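Local structure of hypothetical protein, IPT/TIG domain protein (Bacteroides ovatus, 4HW6) at residues L224-T232 with Y244-Y255; T263-T271 with T306-I314. The protein is of unknown function but probably binds carbohydrate as an auxiliary nutrient-binding protein, with an IPT/TIG domain and a six-bladed beta-propeller. All coordinates share one frame; numbering follows the deposited sequence. Where two conformers were deposited one is given.

Interaction 1. Residues L224-T232 with Y244-Y255; sequences LCNARGAKT and YTRYHHAMISSY
Leu224 lies across one face of the Tyr255 ring, its CB 4.2 Å from the ring centroid in a CH-pi contact, while CD1 touches CE2 and CD2. Next to it, the sulfur of Cys225 drops into the hollow between two tyrosines. SG approaches both rings obliquely, 4.7 Å from the Tyr255 centroid and 5.3 Å from that of Tyr244; a chi1 of 65°, which sets SG between the backbone N and the carbonyl carbon, puts it there. Two successive residues can point the same way because Leu224 and Cys225 form a classic beta bulge opposite Ile209. A water ties Leu224 O to Tyr255 OH at the end of this patch.

Further along, the methyl of Ala227 is the bump that fills the notch between Tyr244 and Arg246, with CB 3.9 Å from Tyr244 CE2 and close to Arg246 CD. The Arg246 guanidinium has one face against His249 CD2, and its NH2 forms a salt bridge with Glu264 OE2. Gly229 fits a gap too narrow for a side chain, as a CB here would run into that of Tyr247, and its phi is positive. On the more exposed side the extended Arg228 brings NE 3.7 Å from His248 CD2, guanidinium and imidazole nearly perpendicular.

The backbones are pinned either side of the Ala230–Arg246 bridge. Tyr247 N donates to Gly229 O at 2.8 Å, and Lys231 N to Thr245 O at 3.1 Å. A second water joins Arg228 O to His248 N. Thr232 O and Thr245 N are buried without a partner.

This is the seam between consecutive antiparallel sheets of a beta-propeller: the outermost strand of one sheet and the loop that follows it pack against the next.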
loop_
_atom_site.group_PDB
_atom_site.type_symbol
_atom_site.label_atom_id
_atom_site.label_comp_id
_atom_site.label_asym_id
_atom_site.label_seq_id
_atom_site.Cartn_x
_atom_site.Cartn_y
_atom_site.Cartn_z
ATOM N N LEU A 224 -23.768 -9.480 -14.078
ATOM C CA LEU A 224 -23.712 -8.370 -14.998
ATOM C C LEU A 224 -23.638 -8.853 -16.428
ATOM O O LEU A 224 -24.437 -8.442 -17.249
ATOM C CB LEU A 224 -22.521 -7.467 -14.725
ATOM C CG LEU A 224 -22.512 -6.775 -13.369
ATOM C CD1 LEU A 224 -21.351 -5.789 -13.285
ATOM C CD2 LEU A 224 -23.851 -6.087 -13.125
ATOM N N CYS A 225 -22.669 -9.700 -16.734
ATOM C CA CYS A 225 -22.520 -10.180 -18.098
ATOM C C CYS A 225 -21.761 -11.484 -18.166
ATOM O O CYS A 225 -20.972 -11.830 -17.276
ATOM C CB CYS A 225 -21.853 -9.129 -18.997
ATOM S SG CYS A 225 -20.165 -8.759 -18.518
ATOM N N ASN A 226 -22.027 -12.216 -19.242
ATOM C CA ASN A 226 -21.309 -13.444 -19.536
ATOM C C ASN A 226 -19.935 -13.145 -20.093
ATOM O O ASN A 226 -19.745 -12.198 -20.872
ATOM C CB ASN A 226 -22.057 -14.277 -20.577
ATOM C CG ASN A 226 -23.408 -14.741 -20.107
ATOM O OD1 ASN A 226 -23.684 -14.816 -18.901
ATOM N ND2 ASN A 226 -24.272 -15.069 -21.068
ATOM N N ALA A 227 -18.957 -13.950 -19.698
ATOM C CA ALA A 227 -17.615 -13.801 -20.231
ATOM C C ALA A 227 -16.875 -15.044 -19.785
ATOM O O ALA A 227 -16.861 -15.373 -18.609
ATOM C CB ALA A 227 -16.931 -12.564 -19.676
ATOM N N ARG A 228 -16.290 -15.726 -20.753
ATOM C CA ARG A 228 -15.464 -16.872 -20.508
ATOM C C ARG A 228 -14.013 -16.478 -20.324
ATOM O O ARG A 228 -13.456 -15.670 -21.082
ATOM C CB ARG A 228 -15.616 -17.806 -21.698
ATOM C CG ARG A 228 -14.673 -18.982 -21.690
ATOM C CD ARG A 228 -15.014 -19.893 -22.836
ATOM N NE ARG A 228 -14.075 -20.996 -22.884
ATOM C CZ ARG A 228 -14.240 -22.064 -23.657
ATOM N NH1 ARG A 228 -15.296 -22.158 -24.464
ATOM N NH2 ARG A 228 -13.330 -23.034 -23.650
ATOM N N GLY A 229 -13.353 -17.093 -19.342
ATOM C CA GLY A 229 -11.938 -16.826 -19.082
ATOM C C GLY A 229 -11.579 -15.391 -18.760
ATOM O O GLY A 229 -10.484 -14.921 -19.136
ATOM N N ALA A 230 -12.474 -14.695 -18.069
ATOM C CA ALA A 230 -12.225 -13.305 -17.691
ATOM C C ALA A 230 -11.185 -13.197 -16.594
ATOM O O ALA A 230 -11.186 -14.005 -15.634
ATOM C CB ALA A 230 -13.533 -12.593 -17.305
ATOM N N LYS A 231 -10.329 -12.166 -16.702
ATOM C CA LYS A 231 -9.143 -12.036 -15.847
ATOM C C LYS A 231 -9.029 -10.789 -14.964
ATOM O O LYS A 231 -8.309 -10.799 -13.968
ATOM C CB LYS A 231 -7.885 -12.072 -16.721
ATOM C CG LYS A 231 -7.697 -13.343 -17.525
ATOM C CD LYS A 231 -7.625 -14.572 -16.637
ATOM C CE LYS A 231 -7.198 -15.815 -17.401
ATOM N NZ LYS A 231 -6.883 -16.903 -16.435
ATOM N N THR A 232 -9.711 -9.724 -15.336
ATOM C CA THR A 232 -9.485 -8.408 -14.725
ATOM C C THR A 232 -10.713 -7.535 -14.913
ATOM O O THR A 232 -11.521 -7.781 -15.810
ATOM C CB THR A 232 -8.196 -7.729 -15.282
ATOM O OG1 THR A 232 -7.874 -6.543 -14.532
ATOM C CG2 THR A 232 -8.311 -7.379 -16.756
ATOM N N TYR A 244 -12.282 -5.217 -19.322
ATOM C CA TYR A 244 -11.814 -6.555 -19.016
ATOM C C TYR A 244 -11.166 -7.259 -20.196
ATOM O O TYR A 244 -11.252 -6.793 -21.331
ATOM C CB TYR A 244 -12.940 -7.407 -18.437
ATOM C CG TYR A 244 -14.115 -7.705 -19.359
ATOM C CD1 TYR A 244 -15.139 -6.774 -19.568
ATOM C CD2 TYR A 244 -14.223 -8.933 -20.002
ATOM C CE1 TYR A 244 -16.225 -7.074 -20.377
ATOM C CE2 TYR A 244 -15.303 -9.232 -20.821
ATOM C CZ TYR A 244 -16.313 -8.315 -20.990
ATOM O OH TYR A 244 -17.387 -8.602 -21.817
ATOM N N THR A 245 -10.480 -8.369 -19.891
ATOM C CA THR A 245 -9.967 -9.271 -20.895
ATOM C C THR A 245 -10.526 -10.673 -20.664
ATOM O O THR A 245 -10.954 -11.007 -19.549
ATOM C CB THR A 245 -8.410 -9.360 -20.905
ATOM O OG1 THR A 245 -7.943 -9.992 -19.704
ATOM C CG2 THR A 245 -7.760 -7.991 -21.035
ATOM N N ARG A 246 -10.561 -11.444 -21.748
ATOM C CA ARG A 246 -10.926 -12.862 -21.753
ATOM C C ARG A 246 -9.834 -13.695 -22.411
ATOM O O ARG A 246 -9.291 -13.333 -23.449
ATOM C CB ARG A 246 -12.193 -13.079 -22.574
ATOM C CG ARG A 246 -13.453 -12.467 -21.987
ATOM C CD ARG A 246 -14.617 -12.693 -22.920
ATOM N NE ARG A 246 -14.395 -11.982 -24.180
ATOM C CZ ARG A 246 -15.042 -12.170 -25.323
ATOM N NH1 ARG A 246 -15.990 -13.094 -25.453
ATOM N NH2 ARG A 246 -14.718 -11.423 -26.374
ATOM N N TYR A 247 -9.548 -14.849 -21.820
ATOM C CA TYR A 247 -8.465 -15.709 -22.258
ATOM C C TYR A 247 -8.391 -15.943 -23.755
ATOM O O TYR A 247 -7.309 -15.878 -24.330
ATOM C CB TYR A 247 -8.543 -17.038 -21.500
ATOM C CG TYR A 247 -7.394 -17.985 -21.766
ATOM C CD1 TYR A 247 -7.436 -18.873 -22.823
ATOM C CD2 TYR A 247 -6.279 -18.022 -20.922
ATOM C CE1 TYR A 247 -6.398 -19.743 -23.061
ATOM C CE2 TYR A 247 -5.230 -18.876 -21.165
ATOM C CZ TYR A 247 -5.284 -19.732 -22.226
ATOM O OH TYR A 247 -4.233 -20.613 -22.485
ATOM N N HIS A 248 -9.530 -16.218 -24.395
ATOM C CA HIS A 248 -9.515 -16.634 -25.786
ATOM C C HIS A 248 -9.619 -15.527 -26.840
ATOM O O HIS A 248 -9.780 -15.826 -28.030
ATOM C CB HIS A 248 -10.617 -17.647 -26.018
ATOM C CG HIS A 248 -10.368 -18.953 -25.346
ATOM N ND1 HIS A 248 -9.411 -19.841 -25.796
ATOM C CD2 HIS A 248 -10.936 -19.521 -24.251
ATOM C CE1 HIS A 248 -9.416 -20.912 -25.016
ATOM N NE2 HIS A 248 -10.337 -20.750 -24.079
ATOM N N HIS A 249 -9.504 -14.273 -26.416
ATOM C CA HIS A 249 -9.742 -13.125 -27.291
ATOM C C HIS A 249 -8.604 -12.096 -27.071
ATOM O O HIS A 249 -8.299 -11.718 -25.926
ATOM C CB HIS A 249 -11.134 -12.565 -26.970
ATOM C CG HIS A 249 -12.216 -13.566 -27.223
ATOM N ND1 HIS A 249 -12.690 -13.817 -28.489
ATOM C CD2 HIS A 249 -12.808 -14.470 -26.406
ATOM C CE1 HIS A 249 -13.592 -14.792 -28.426
ATOM N NE2 HIS A 249 -13.675 -15.208 -27.175
ATOM N N ALA A 250 -7.983 -11.656 -28.159
ATOM C CA ALA A 250 -6.875 -10.670 -28.059
ATOM C C ALA A 250 -7.422 -9.247 -28.166
ATOM O O ALA A 250 -7.344 -8.623 -29.234
ATOM C CB ALA A 250 -5.842 -10.912 -29.159
HETATM N N MSE A 251 -7.915 -8.738 -27.047
HETATM C CA MSE A 251 -8.593 -7.445 -27.034
HETATM C C MSE A 251 -8.941 -7.036 -25.626
HETATM O O MSE A 251 -8.859 -7.848 -24.678
HETATM C CB MSE A 251 -9.886 -7.515 -27.884
HETATM C CG MSE A 251 -10.930 -8.497 -27.337
HETATM SE SE MSE A 251 -12.310 -8.931 -28.631
HETATM C CE MSE A 251 -11.224 -9.634 -30.075
ATOM N N ILE A 252 -9.284 -5.752 -25.479
ATOM C CA ILE A 252 -9.928 -5.279 -24.283
ATOM C C ILE A 252 -11.410 -5.084 -24.620
ATOM O O ILE A 252 -11.763 -4.479 -25.630
ATOM C CB ILE A 252 -9.330 -3.953 -23.801
ATOM C CG1 ILE A 252 -7.847 -4.147 -23.492
ATOM C CG2 ILE A 252 -10.092 -3.406 -22.582
ATOM C CD1 ILE A 252 -7.110 -2.836 -23.258
ATOM N N SER A 253 -12.253 -5.585 -23.721
ATOM C CA SER A 253 -13.685 -5.464 -23.809
ATOM C C SER A 253 -14.170 -4.543 -22.698
ATOM O O SER A 253 -13.420 -4.258 -21.739
ATOM C CB SER A 253 -14.346 -6.850 -23.645
ATOM O OG SER A 253 -13.877 -7.796 -24.624
ATOM N N SER A 254 -15.430 -4.135 -22.763
ATOM C CA SER A 254 -16.039 -3.432 -21.636
ATOM C C SER A 254 -17.508 -3.737 -21.455
ATOM O O SER A 254 -18.216 -4.115 -22.402
ATOM C CB SER A 254 -15.909 -1.907 -21.777
ATOM O OG SER A 254 -16.721 -1.420 -22.826
ATOM N N TYR A 255 -17.949 -3.505 -20.219
ATOM C CA TYR A 255 -19.335 -3.518 -19.829
ATOM C C TYR A 255 -19.649 -2.224 -19.086
ATOM O O TYR A 255 -18.928 -1.832 -18.152
ATOM C CB TYR A 255 -19.643 -4.749 -18.941
ATOM C CG TYR A 255 -21.046 -4.710 -18.376
ATOM C CD1 TYR A 255 -22.127 -5.143 -19.119
ATOM C CD2 TYR A 255 -21.289 -4.209 -17.115
ATOM C CE1 TYR A 255 -23.417 -5.089 -18.613
ATOM C CE2 TYR A 255 -22.563 -4.169 -16.589
ATOM C CZ TYR A 255 -23.633 -4.611 -17.335
ATOM O OH TYR A 255 -24.917 -4.546 -16.807
HETATM O O HOH W 1 -26.633 -6.560 -17.039
HETATM O O HOH W 2 -12.360 -16.604 -23.418
#

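Interaction 2. Residues T263-T271 with T306-I314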
loop_
_atom_site.group_PDB
_atom_site.type_symbol
_atom_site.label_atom_id
_atom_site.label_comp_id
_atom_site.label_asym_id
_atom_site.label_seq_id
_atom_site.Cartn_x
_atom_site.Cartn_y
_atom_site.Cartn_z
ATOM N N THR A 263 -19.191 -3.694 -25.152
ATOM C CA THR A 263 -18.347 -3.420 -26.307
ATOM C C THR A 263 -17.319 -4.528 -26.321
ATOM O O THR A 263 -16.406 -4.533 -25.500
ATOM C CB THR A 263 -17.676 -2.045 -26.164
ATOM O OG1 THR A 263 -18.700 -1.043 -26.041
ATOM C CG2 THR A 263 -16.781 -1.726 -27.379
ATOM N N GLU A 264 -17.483 -5.480 -27.240
ATOM C CA GLU A 264 -16.589 -6.623 -27.260
ATOM C C GLU A 264 -15.146 -6.212 -27.545
ATOM O O GLU A 264 -14.227 -6.721 -26.923
ATOM C CB GLU A 264 -17.056 -7.664 -28.285
ATOM C CG GLU A 264 -16.236 -8.928 -28.207
ATOM C CD GLU A 264 -16.789 -10.095 -28.999
ATOM O OE1 GLU A 264 -17.763 -9.903 -29.762
ATOM O OE2 GLU A 264 -16.205 -11.206 -28.877
ATOM N N GLU A 265 -14.945 -5.325 -28.517
ATOM C CA GLU A 265 -13.610 -4.930 -28.917
ATOM C C GLU A 265 -13.419 -3.424 -28.736
ATOM O O GLU A 265 -13.586 -2.652 -29.691
ATOM C CB GLU A 265 -13.395 -5.336 -30.375
ATOM C CG GLU A 265 -11.943 -5.266 -30.822
ATOM C CD GLU A 265 -11.786 -5.651 -32.278
ATOM O OE1 GLU A 265 -12.142 -6.790 -32.637
ATOM O OE2 GLU A 265 -11.303 -4.817 -33.061
ATOM N N GLU A 266 -13.086 -2.995 -27.516
ATOM C CA GLU A 266 -12.671 -1.593 -27.294
ATOM C C GLU A 266 -11.404 -1.342 -28.103
ATOM O O GLU A 266 -11.289 -0.318 -28.765
ATOM C CB GLU A 266 -12.433 -1.286 -25.815
ATOM C CG GLU A 266 -13.709 -1.242 -24.967
ATOM C CD GLU A 266 -14.447 0.077 -25.056
ATOM O OE1 GLU A 266 -13.973 0.994 -25.772
ATOM O OE2 GLU A 266 -15.516 0.218 -24.396
ATOM N N VAL A 267 -10.460 -2.283 -28.047
ATOM C CA VAL A 267 -9.258 -2.234 -28.885
ATOM C C VAL A 267 -8.648 -3.614 -28.979
ATOM O O VAL A 267 -8.787 -4.410 -28.056
ATOM C CB VAL A 267 -8.228 -1.210 -28.313
ATOM C CG1 VAL A 267 -7.564 -1.721 -27.046
ATOM C CG2 VAL A 267 -7.202 -0.806 -29.375
HETATM N N MSE A 268 -7.974 -3.909 -30.087
HETATM C CA MSE A 268 -7.221 -5.164 -30.206
HETATM C C MSE A 268 -5.979 -5.099 -29.329
HETATM O O MSE A 268 -5.394 -4.031 -29.121
HETATM C CB MSE A 268 -6.775 -5.424 -31.649
HETATM C CG MSE A 268 -7.905 -5.675 -32.623
HETATM SE SE MSE A 268 -8.994 -7.208 -32.142
HETATM C CE MSE A 268 -7.703 -8.671 -32.001
HETATM N N MSE A 269 -5.566 -6.261 -28.837
HETATM C CA MSE A 269 -4.294 -6.423 -28.151
HETATM C C MSE A 269 -3.420 -7.361 -28.967
HETATM O O MSE A 269 -3.893 -8.102 -29.833
HETATM C CB MSE A 269 -4.495 -6.973 -26.730
HETATM C CG MSE A 269 -4.954 -5.928 -25.732
HETATM SE SE MSE A 269 -5.215 -6.688 -23.944
HETATM C CE MSE A 269 -3.360 -7.235 -23.661
ATOM N N ASP A 270 -2.126 -7.327 -28.695
ATOM C CA ASP A 270 -1.187 -8.120 -29.462
ATOM C C ASP A 270 -0.974 -9.531 -28.880
ATOM O O ASP A 270 -0.228 -10.326 -29.447
ATOM C CB ASP A 270 0.151 -7.370 -29.613
ATOM C CG ASP A 270 0.898 -7.196 -28.297
ATOM O OD1 ASP A 270 0.500 -7.720 -27.229
ATOM O OD2 ASP A 270 1.932 -6.504 -28.338
ATOM N N THR A 271 -1.643 -9.819 -27.764
ATOM C CA THR A 271 -1.476 -11.066 -27.001
ATOM C C THR A 271 -2.808 -11.484 -26.400
ATOM O O THR A 271 -3.599 -10.658 -25.978
ATOM C CB THR A 271 -0.446 -10.839 -25.865
ATOM O OG1 THR A 271 0.768 -10.349 -26.443
ATOM C CG2 THR A 271 -0.128 -12.127 -25.057
ATOM N N THR A 306 -13.719 10.946 -28.141
ATOM C CA THR A 306 -14.326 9.817 -28.836
ATOM C C THR A 306 -14.741 8.720 -27.879
ATOM O O THR A 306 -15.566 7.864 -28.219
ATOM C CB THR A 306 -13.390 9.195 -29.893
ATOM O OG1 THR A 306 -12.264 8.617 -29.244
ATOM C CG2 THR A 306 -12.932 10.252 -30.950
ATOM N N GLY A 307 -14.135 8.697 -26.689
ATOM C CA GLY A 307 -14.390 7.639 -25.727
ATOM C C GLY A 307 -13.692 6.331 -26.103
ATOM O O GLY A 307 -13.998 5.293 -25.544
ATOM N N LYS A 308 -12.782 6.381 -27.063
ATOM C CA LYS A 308 -12.126 5.182 -27.564
ATOM C C LYS A 308 -10.721 5.002 -27.048
ATOM O O LYS A 308 -10.024 5.974 -26.727
ATOM C CB LYS A 308 -12.120 5.179 -29.096
ATOM C CG LYS A 308 -13.539 5.047 -29.663
ATOM C CD LYS A 308 -13.533 4.762 -31.151
ATOM C CE LYS A 308 -14.958 4.578 -31.660
ATOM N NZ LYS A 308 -15.020 4.538 -33.151
ATOM N N LEU A 309 -10.305 3.734 -27.004
ATOM C CA LEU A 309 -8.939 3.360 -26.658
ATOM C C LEU A 309 -8.005 3.371 -27.859
ATOM O O LEU A 309 -8.375 2.954 -28.953
ATOM C CB LEU A 309 -8.916 1.969 -26.008
ATOM C CG LEU A 309 -9.768 1.727 -24.760
ATOM C CD1 LEU A 309 -9.546 0.328 -24.177
ATOM C CD2 LEU A 309 -9.428 2.769 -23.699
ATOM N N ALA A 310 -6.782 3.830 -27.650
ATOM C CA ALA A 310 -5.750 3.769 -28.664
ATOM C C ALA A 310 -5.043 2.414 -28.649
ATOM O O ALA A 310 -5.204 1.601 -27.719
ATOM C CB ALA A 310 -4.744 4.901 -28.478
ATOM N N VAL A 311 -4.234 2.183 -29.682
ATOM C CA VAL A 311 -3.421 0.980 -29.760
ATOM C C VAL A 311 -2.503 0.950 -28.534
ATOM O O VAL A 311 -1.787 1.936 -28.274
ATOM C CB VAL A 311 -2.578 0.951 -31.052
ATOM C CG1 VAL A 311 -1.588 -0.199 -30.999
ATOM C CG2 VAL A 311 -3.494 0.820 -32.280
ATOM N N PRO A 312 -2.540 -0.146 -27.754
ATOM C CA PRO A 312 -1.606 -0.223 -26.610
ATOM C C PRO A 312 -0.172 -0.307 -27.048
ATOM O O PRO A 312 0.127 -0.871 -28.112
ATOM C CB PRO A 312 -1.981 -1.527 -25.918
ATOM C CG PRO A 312 -3.398 -1.770 -26.345
ATOM C CD PRO A 312 -3.459 -1.291 -27.770
ATOM N N TYR A 313 0.715 0.247 -26.231
ATOM C CA TYR A 313 2.150 0.171 -26.508
ATOM C C TYR A 313 2.926 -0.224 -25.271
ATOM O O TYR A 313 2.544 0.133 -24.163
ATOM C CB TYR A 313 2.679 1.498 -27.083
ATOM C CG TYR A 313 2.495 2.696 -26.194
ATOM C CD1 TYR A 313 3.447 3.034 -25.240
ATOM C CD2 TYR A 313 1.379 3.519 -26.330
ATOM C CE1 TYR A 313 3.275 4.121 -24.431
ATOM C CE2 TYR A 313 1.217 4.645 -25.530
ATOM C CZ TYR A 313 2.171 4.927 -24.582
ATOM O OH TYR A 313 2.064 6.061 -23.786
ATOM N N ILE A 314 4.058 -0.893 -25.468
ATOM C CA ILE A 314 4.867 -1.353 -24.335
ATOM C C ILE A 314 5.584 -0.187 -23.666
ATOM O O ILE A 314 6.060 0.757 -24.343
ATOM C CB ILE A 314 5.869 -2.471 -24.755
ATOM C CG1 ILE A 314 6.471 -3.159 -23.542
ATOM C CG2 ILE A 314 6.978 -1.920 -25.663
ATOM C CD1 ILE A 314 7.153 -4.460 -23.914
HETATM O O HOH W 3 -12.434 1.910 -27.845
HETATM O O HOH W 4 -10.141 1.601 -30.480
HETATM O O HOH W 5 -16.100 2.783 -26.724
#
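Val267 and Leu309 make the apolar centre of this contact, their side chains crossing at about a right angle with CB to CB at 4.0 Å. The two methyls of Val267 divide the work. CG1 meets Leu309 CD1, whereas CG2, anti to the backbone N, reaches past the leucine to Ala310 O at 3.5 Å and on to the ring of Pro312. Leu309 CD1 also rests 3.7 Å from Glu266 CB. Glu266 and Val267 form a classic beta bulge opposite Ile252, which locally breaks the regular alternation of the strand. At the far end Pro312 CD sits 3.6 Å from Met268 O. Exchanging Val267 for an alanine removes both methyls: Leu309 CD1 would probably lose its neighbour CG1, and Ala310 O and the Pro312 ring the cover of CG2, although the CB-to-CB touch could stay.

The polar part of the contact runs through water, since no direct hydrogen bond crosses it. One water gives its hydrogens to Glu266 O and OE1 and accepts from Leu309 N at 2.9 Å; another links Glu266 O to Leu309 O, 2.7 Å from the latter. A third joins Glu266 OE1, more weakly, to Gly307 O. The other carboxylate oxygen, OE2, is hydrogen-bonded to Ser254 OG and salt-bridged to Lys241 NZ.

Although the short runs 266-269 and 307-312 point the same way, 2° apart end to end, they form no ladder. An apolar patch of Val267, Leu309 and Pro312 next to a hydrated one round Glu266 suggests a joint, between one sheet's edge and the loop leading into the next sheet's outer strand, that rests on shape and solvent bridges.

Both contacts involve the sheet built from strands 234-235 to 265-268, in which strands 251-255 and 265-268 are neighbours. Interaction 1 joins it to the preceding sheet, and interaction 2 to the chain leading into the outer strand, 313-315, of the following one. The first is partly buried and more than twice as extensive, with aromatic and sulfur packing plus direct backbone bonds; the second is a surface contact of aliphatic groups and waters. They meet within the shared sheet, where Ser253 OG probably bonds to Glu264 O, and two further side-chain ties run between the same neighbouring segments.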